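Local atomic coordinates of leucyl-trna synthetase (Plasmodium falciparum, PDB entry 5FOD), a protein that is the editing-domain fragment of an enzyme that probably charges tRNA(Leu) with leucine at the expense of ATP and deacylates wrongly charged tRNA. Residues Leu119-His127 with Ile332-Tyr340. The protein carries 1 engineered substitution. Sequence-based numbering, arbitrary orientation.
Sequences LGFDKQNLH and IRNLDGFLY
His127 and Ile332 supply the straighter of two hydrogen bonds that join the loop after strand 114-120 to the junction of helix 320-333 and strand 337-341. His127 NE2 donates to Ile332 O at 3.2 Å with an N-H...O angle of 162°. The oxygen lies in the imidazole plane, yet NE2 stands 45° out of the carbonyl plane, and Leu335 N of the Schellman motif reaches the same oxygen from the opposite face. The second bond, Leu339 N to Gln124 OE1 at 3.3 Å, is weak; Gln124 NE2 is bonded instead to Gln164 O.

With CG anti to its carbonyl carbon (chi1 -59°), Phe338 directs its ring toward the 121-124 backbone: CE1 comes 3.5 Å from Asp122 O, while Gln124 OE1 meets the ring edge. Leu335 CD1 lies 3.5 Å from Asp122 OD2 and its CD2 3.7 Å from His127 NE2. Leu126 CD2 crosses Leu339 CD1 at 4.1 Å, an apolar pair. Lys12 in strand 7-15 pairs with Asp122 OD1 and also bonds Leu335 O.

Mixed carbon-to-polar packing and one nearly straight bond from a poorly ordered ring imply a slight direct link within the editing domain, supplemented by the Lys12 bridge; Leu126 is also poorly ordered, leaving this end's geometry less certain.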
ATOM      1  N   LEU A 119     -14.446  -5.121  -1.182  1.00 25.15           N
ATOM      2  CA  LEU A 119     -14.717  -4.652  -2.574  1.00 24.91           C
ATOM      3  C   LEU A 119     -14.936  -3.136  -2.664  1.00 22.73           C
ATOM      4  O   LEU A 119     -15.546  -2.499  -1.798  1.00 22.88           O
ATOM      5  CB  LEU A 119     -15.911  -5.398  -3.171  1.00 25.32           C
ATOM      6  CG  LEU A 119     -15.670  -6.878  -3.511  1.00 29.13           C
ATOM      7  CD1 LEU A 119     -16.982  -7.673  -3.582  1.00 30.10           C
ATOM      8  CD2 LEU A 119     -14.865  -7.059  -4.795  1.00 28.27           C
ATOM      9  N   GLY A 120     -14.479  -2.550  -3.747  1.00 23.01           N
ATOM     10  CA  GLY A 120     -14.620  -1.105  -3.929  1.00 22.50           C
ATOM     11  C   GLY A 120     -14.618  -0.728  -5.401  1.00 24.03           C
ATOM     12  O   GLY A 120     -14.443  -1.570  -6.309  1.00 23.63           O
ATOM     13  N   PHE A 121     -14.804   0.554  -5.603  1.00 27.57           N
ATOM     14  CA  PHE A 121     -14.966   1.193  -6.901  1.00 30.16           C
ATOM     15  C   PHE A 121     -13.642   1.731  -7.359  1.00 30.87           C
ATOM     16  O   PHE A 121     -12.759   2.054  -6.556  1.00 28.74           O
ATOM     17  CB  PHE A 121     -15.921   2.383  -6.780  1.00 31.65           C
ATOM     18  CG  PHE A 121     -17.259   2.015  -6.211  1.00 34.45           C
ATOM     19  CD1 PHE A 121     -18.100   1.154  -6.916  1.00 36.51           C
ATOM     20  CD2 PHE A 121     -17.663   2.496  -4.976  1.00 39.29           C
ATOM     21  CE1 PHE A 121     -19.323   0.794  -6.394  1.00 38.54           C
ATOM     22  CE2 PHE A 121     -18.899   2.148  -4.442  1.00 40.57           C
ATOM     23  CZ  PHE A 121     -19.729   1.304  -5.163  1.00 39.90           C
ATOM     24  N   ASP A 122     -13.531   1.829  -8.665  1.00 29.94           N
ATOM     25  CA  ASP A 122     -12.361   2.334  -9.332  1.00 34.27           C
ATOM     26  C   ASP A 122     -12.299   3.843  -9.302  1.00 31.67           C
ATOM     27  O   ASP A 122     -11.248   4.404  -9.419  1.00 29.96           O
ATOM     28  CB  ASP A 122     -12.389   1.850 -10.779  1.00 38.22           C
ATOM     29  CG  ASP A 122     -11.047   1.906 -11.438  1.00 41.21           C
ATOM     30  OD1 ASP A 122     -10.099   1.170 -11.012  1.00 43.91           O
ATOM     31  OD2 ASP A 122     -10.954   2.704 -12.397  1.00 42.74           O
ATOM     32  N   LYS A 123     -13.451   4.473  -9.126  1.00 37.39           N
ATOM     33  CA  LYS A 123     -13.620   5.906  -9.176  1.00 41.39           C
ATOM     34  C   LYS A 123     -14.447   6.276  -7.955  1.00 45.90           C
ATOM     35  O   LYS A 123     -15.419   5.591  -7.668  1.00 44.80           O
ATOM     36  CB  LYS A 123     -14.377   6.220 -10.468  1.00 44.32           C
ATOM     37  CG  LYS A 123     -14.184   7.599 -11.033  1.00 46.41           C
ATOM     38  CD  LYS A 123     -14.303   7.613 -12.552  1.00 45.15           C
ATOM     39  CE  LYS A 123     -15.608   7.016 -13.015  1.00 48.66           C
ATOM     40  NZ  LYS A 123     -15.765   7.248 -14.459  1.00 49.01           N
ATOM     41  N   GLN A 124     -14.007   7.294  -7.210  1.00 45.35           N
ATOM     42  CA  GLN A 124     -14.683   7.797  -6.010  1.00 49.27           C
ATOM     43  C   GLN A 124     -15.701   8.919  -6.256  1.00 53.99           C
ATOM     44  O   GLN A 124     -15.903   9.330  -7.401  1.00 61.99           O
ATOM     45  CB  GLN A 124     -13.630   8.253  -4.974  1.00 50.85           C
ATOM     46  CG  GLN A 124     -12.919   9.570  -5.277  1.00 49.58           C
ATOM     47  CD  GLN A 124     -12.154  10.115  -4.091  1.00 54.17           C
ATOM     48  OE1 GLN A 124     -10.943  10.297  -4.169  1.00 53.22           O
ATOM     49  NE2 GLN A 124     -12.854  10.386  -2.991  1.00 61.73           N
ATOM     50  N   ASN A 125     -16.340   9.382  -5.165  1.00 58.41           N
ATOM     51  CA  ASN A 125     -17.351  10.498  -5.153  1.00 59.70           C
ATOM     52  C   ASN A 125     -16.892  11.791  -5.810  1.00 65.98           C
ATOM     53  O   ASN A 125     -17.596  12.337  -6.663  1.00 67.28           O
ATOM     54  CB  ASN A 125     -17.757  10.861  -3.709  1.00 54.61           C
ATOM     55  CG  ASN A 125     -18.652   9.825  -3.067  1.00 54.88           C
ATOM     56  OD1 ASN A 125     -19.093   8.877  -3.720  1.00 59.64           O
ATOM     57  ND2 ASN A 125     -18.924   9.995  -1.769  1.00 54.56           N
ATOM     58  N   LEU A 126     -15.716  12.267  -5.381  1.00 74.11           N
ATOM     59  CA  LEU A 126     -15.067  13.486  -5.908  1.00 75.39           C
ATOM     60  C   LEU A 126     -15.108  13.590  -7.435  1.00 80.00           C
ATOM     61  O   LEU A 126     -15.467  14.641  -7.978  1.00 82.90           O
ATOM     62  CB  LEU A 126     -13.606  13.562  -5.440  1.00 77.82           C
ATOM     63  CG  LEU A 126     -13.320  14.274  -4.118  1.00 79.84           C
ATOM     64  CD1 LEU A 126     -14.179  13.771  -2.958  1.00 83.21           C
ATOM     65  CD2 LEU A 126     -11.840  14.111  -3.813  1.00 78.81           C
ATOM     66  N   HIS A 127     -14.733  12.496  -8.107  1.00 81.26           N
ATOM     67  CA  HIS A 127     -14.879  12.376  -9.564  1.00 79.88           C
ATOM     68  C   HIS A 127     -16.366  12.576  -9.901  1.00 79.76           C
ATOM     69  O   HIS A 127     -16.728  12.949 -11.010  1.00 82.99           O
ATOM     70  CB  HIS A 127     -14.447  10.994 -10.091  1.00 78.62           C
ATOM     71  CG  HIS A 127     -13.032  10.585  -9.774  1.00 80.75           C
ATOM     72  ND1 HIS A 127     -12.697   9.904  -8.622  1.00 78.77           N
ATOM     73  CD2 HIS A 127     -11.889  10.663 -10.500  1.00 81.46           C
ATOM     74  CE1 HIS A 127     -11.407   9.613  -8.630  1.00 72.64           C
ATOM     75  NE2 HIS A 127     -10.892  10.067  -9.757  1.00 80.32           N
ATOM     76  N   ILE A 332      -4.959  11.168  -9.846  1.00 29.61           N
ATOM     77  CA  ILE A 332      -6.408  11.057  -9.641  1.00 33.98           C
ATOM     78  C   ILE A 332      -7.140  11.010 -10.971  1.00 35.59           C
ATOM     79  O   ILE A 332      -8.068  10.206 -11.164  1.00 36.81           O
ATOM     80  CB  ILE A 332      -6.917  12.185  -8.712  1.00 36.83           C
ATOM     81  CG1 ILE A 332      -6.873  11.729  -7.250  1.00 38.64           C
ATOM     82  CG2 ILE A 332      -8.364  12.566  -9.019  1.00 42.29           C
ATOM     83  CD1 ILE A 332      -5.558  11.197  -6.755  1.00 38.55           C
ATOM     84  N   ARG A 333      -6.677  11.822 -11.910  1.00 34.64           N
ATOM     85  CA  ARG A 333      -7.261  11.887 -13.251  1.00 37.38           C
ATOM     86  C   ARG A 333      -7.076  10.587 -14.037  1.00 34.19           C
ATOM     87  O   ARG A 333      -8.000  10.106 -14.702  1.00 32.01           O
ATOM     88  CB  ARG A 333      -6.629  13.081 -13.989  1.00 39.94           C
ATOM     89  CG  ARG A 333      -7.402  13.576 -15.189  1.00 45.76           C
ATOM     90  CD  ARG A 333      -6.674  14.732 -15.854  1.00 50.58           C
ATOM     91  NE  ARG A 333      -5.432  14.240 -16.465  1.00 55.12           N
ATOM     92  CZ  ARG A 333      -4.176  14.533 -16.097  1.00 59.38           C
ATOM     93  NH1 ARG A 333      -3.901  15.391 -15.098  1.00 58.64           N
ATOM     94  NH2 ARG A 333      -3.161  13.962 -16.767  1.00 59.53           N
ATOM     95  N   ASN A 334      -5.874  10.008 -13.954  1.00 33.38           N
ATOM     96  CA  ASN A 334      -5.552   8.704 -14.588  1.00 30.42           C
ATOM     97  C   ASN A 334      -6.110   7.468 -13.896  1.00 29.44           C
ATOM     98  O   ASN A 334      -5.804   6.358 -14.296  1.00 30.76           O
ATOM     99  CB  ASN A 334      -4.042   8.557 -14.766  1.00 33.72           C
ATOM    100  CG  ASN A 334      -3.461   9.617 -15.714  1.00 38.37           C
ATOM    101  OD1 ASN A 334      -4.061   9.951 -16.720  1.00 41.57           O
ATOM    102  ND2 ASN A 334      -2.314  10.159 -15.369  1.00 41.60           N
ATOM    103  N   LEU A 335      -6.907   7.656 -12.862  1.00 30.18           N
ATOM    104  CA  LEU A 335      -7.509   6.574 -12.080  1.00 31.38           C
ATOM    105  C   LEU A 335      -6.484   5.645 -11.479  1.00 30.26           C
ATOM    106  O   LEU A 335      -6.756   4.480 -11.263  1.00 28.40           O
ATOM    107  CB  LEU A 335      -8.578   5.820 -12.903  1.00 34.90           C
ATOM    108  CG  LEU A 335      -9.701   6.710 -13.483  1.00 35.03           C
ATOM    109  CD1 LEU A 335     -10.866   5.851 -13.975  1.00 37.36           C
ATOM    110  CD2 LEU A 335     -10.220   7.722 -12.505  1.00 35.78           C
ATOM    111  N   ASP A 336      -5.322   6.196 -11.178  1.00 26.97           N
ATOM    112  CA  ASP A 336      -4.230   5.457 -10.510  1.00 28.90           C
ATOM    113  C   ASP A 336      -4.245   5.613  -8.972  1.00 26.99           C
ATOM    114  O   ASP A 336      -3.452   4.982  -8.275  1.00 26.75           O
ATOM    115  CB  ASP A 336      -2.885   5.898 -11.082  1.00 31.43           C
ATOM    116  CG  ASP A 336      -2.688   5.451 -12.518  1.00 39.74           C
ATOM    117  OD1 ASP A 336      -2.862   4.240 -12.800  1.00 51.90           O
ATOM    118  OD2 ASP A 336      -2.353   6.300 -13.362  1.00 45.90           O
ATOM    119  N   GLY A 337      -5.177   6.411  -8.449  1.00 30.72           N
ATOM    120  CA  GLY A 337      -5.266   6.692  -7.042  1.00 28.19           C
ATOM    121  C   GLY A 337      -6.446   7.537  -6.641  1.00 29.12           C
ATOM    122  O   GLY A 337      -7.352   7.791  -7.423  1.00 29.32           O
ATOM    123  N   PHE A 338      -6.436   7.929  -5.369  1.00 29.96           N
ATOM    124  CA  PHE A 338      -7.499   8.627  -4.732  1.00 27.72           C
ATOM    125  C   PHE A 338      -6.905   9.637  -3.803  1.00 30.75           C
ATOM    126  O   PHE A 338      -5.751   9.514  -3.376  1.00 28.59           O
ATOM    127  CB  PHE A 338      -8.316   7.663  -3.875  1.00 30.75           C
ATOM    128  CG  PHE A 338      -8.930   6.522  -4.630  1.00 32.07           C
ATOM    129  CD1 PHE A 338      -9.967   6.765  -5.515  1.00 33.97           C
ATOM    130  CD2 PHE A 338      -8.523   5.217  -4.418  1.00 32.58           C
ATOM    131  CE1 PHE A 338     -10.547   5.737  -6.224  1.00 34.15           C
ATOM    132  CE2 PHE A 338      -9.106   4.172  -5.119  1.00 33.13           C
ATOM    133  CZ  PHE A 338     -10.129   4.437  -6.025  1.00 33.34           C
ATOM    134  N   LEU A 339      -7.718  10.633  -3.471  1.00 32.54           N
ATOM    135  CA  LEU A 339      -7.436  11.566  -2.408  1.00 33.23           C
ATOM    136  C   LEU A 339      -8.181  11.044  -1.217  1.00 32.84           C
ATOM    137  O   LEU A 339      -9.323  10.620  -1.366  1.00 31.71           O
ATOM    138  CB  LEU A 339      -7.948  12.941  -2.764  1.00 38.85           C
ATOM    139  CG  LEU A 339      -7.313  13.624  -3.974  1.00 45.58           C
ATOM    140  CD1 LEU A 339      -7.907  15.029  -4.116  1.00 47.56           C
ATOM    141  CD2 LEU A 339      -5.788  13.678  -3.866  1.00 44.45           C
ATOM    142  N   TYR A 340      -7.511  11.006  -0.064  1.00 26.80           N
ATOM    143  CA  TYR A 340      -8.050  10.437   1.162  1.00 28.75           C
ATOM    144  C   TYR A 340      -7.778  11.412   2.359  1.00 32.87           C
ATOM    145  O   TYR A 340      -6.644  11.870   2.510  1.00 32.60           O
ATOM    146  CB  TYR A 340      -7.380   9.115   1.415  1.00 25.46           C
ATOM    147  CG  TYR A 340      -7.682   8.444   2.716  1.00 26.46           C
ATOM    148  CD1 TYR A 340      -6.894   8.685   3.834  1.00 28.30           C
ATOM    149  CD2 TYR A 340      -8.715   7.534   2.844  1.00 28.51           C
ATOM    150  CE1 TYR A 340      -7.148   8.086   5.034  1.00 29.65           C
ATOM    151  CE2 TYR A 340      -8.971   6.899   4.056  1.00 29.70           C
ATOM    152  CZ  TYR A 340      -8.188   7.190   5.150  1.00 30.37           C
ATOM    153  OH  TYR A 340      -8.387   6.589   6.362  1.00 32.16           O
TER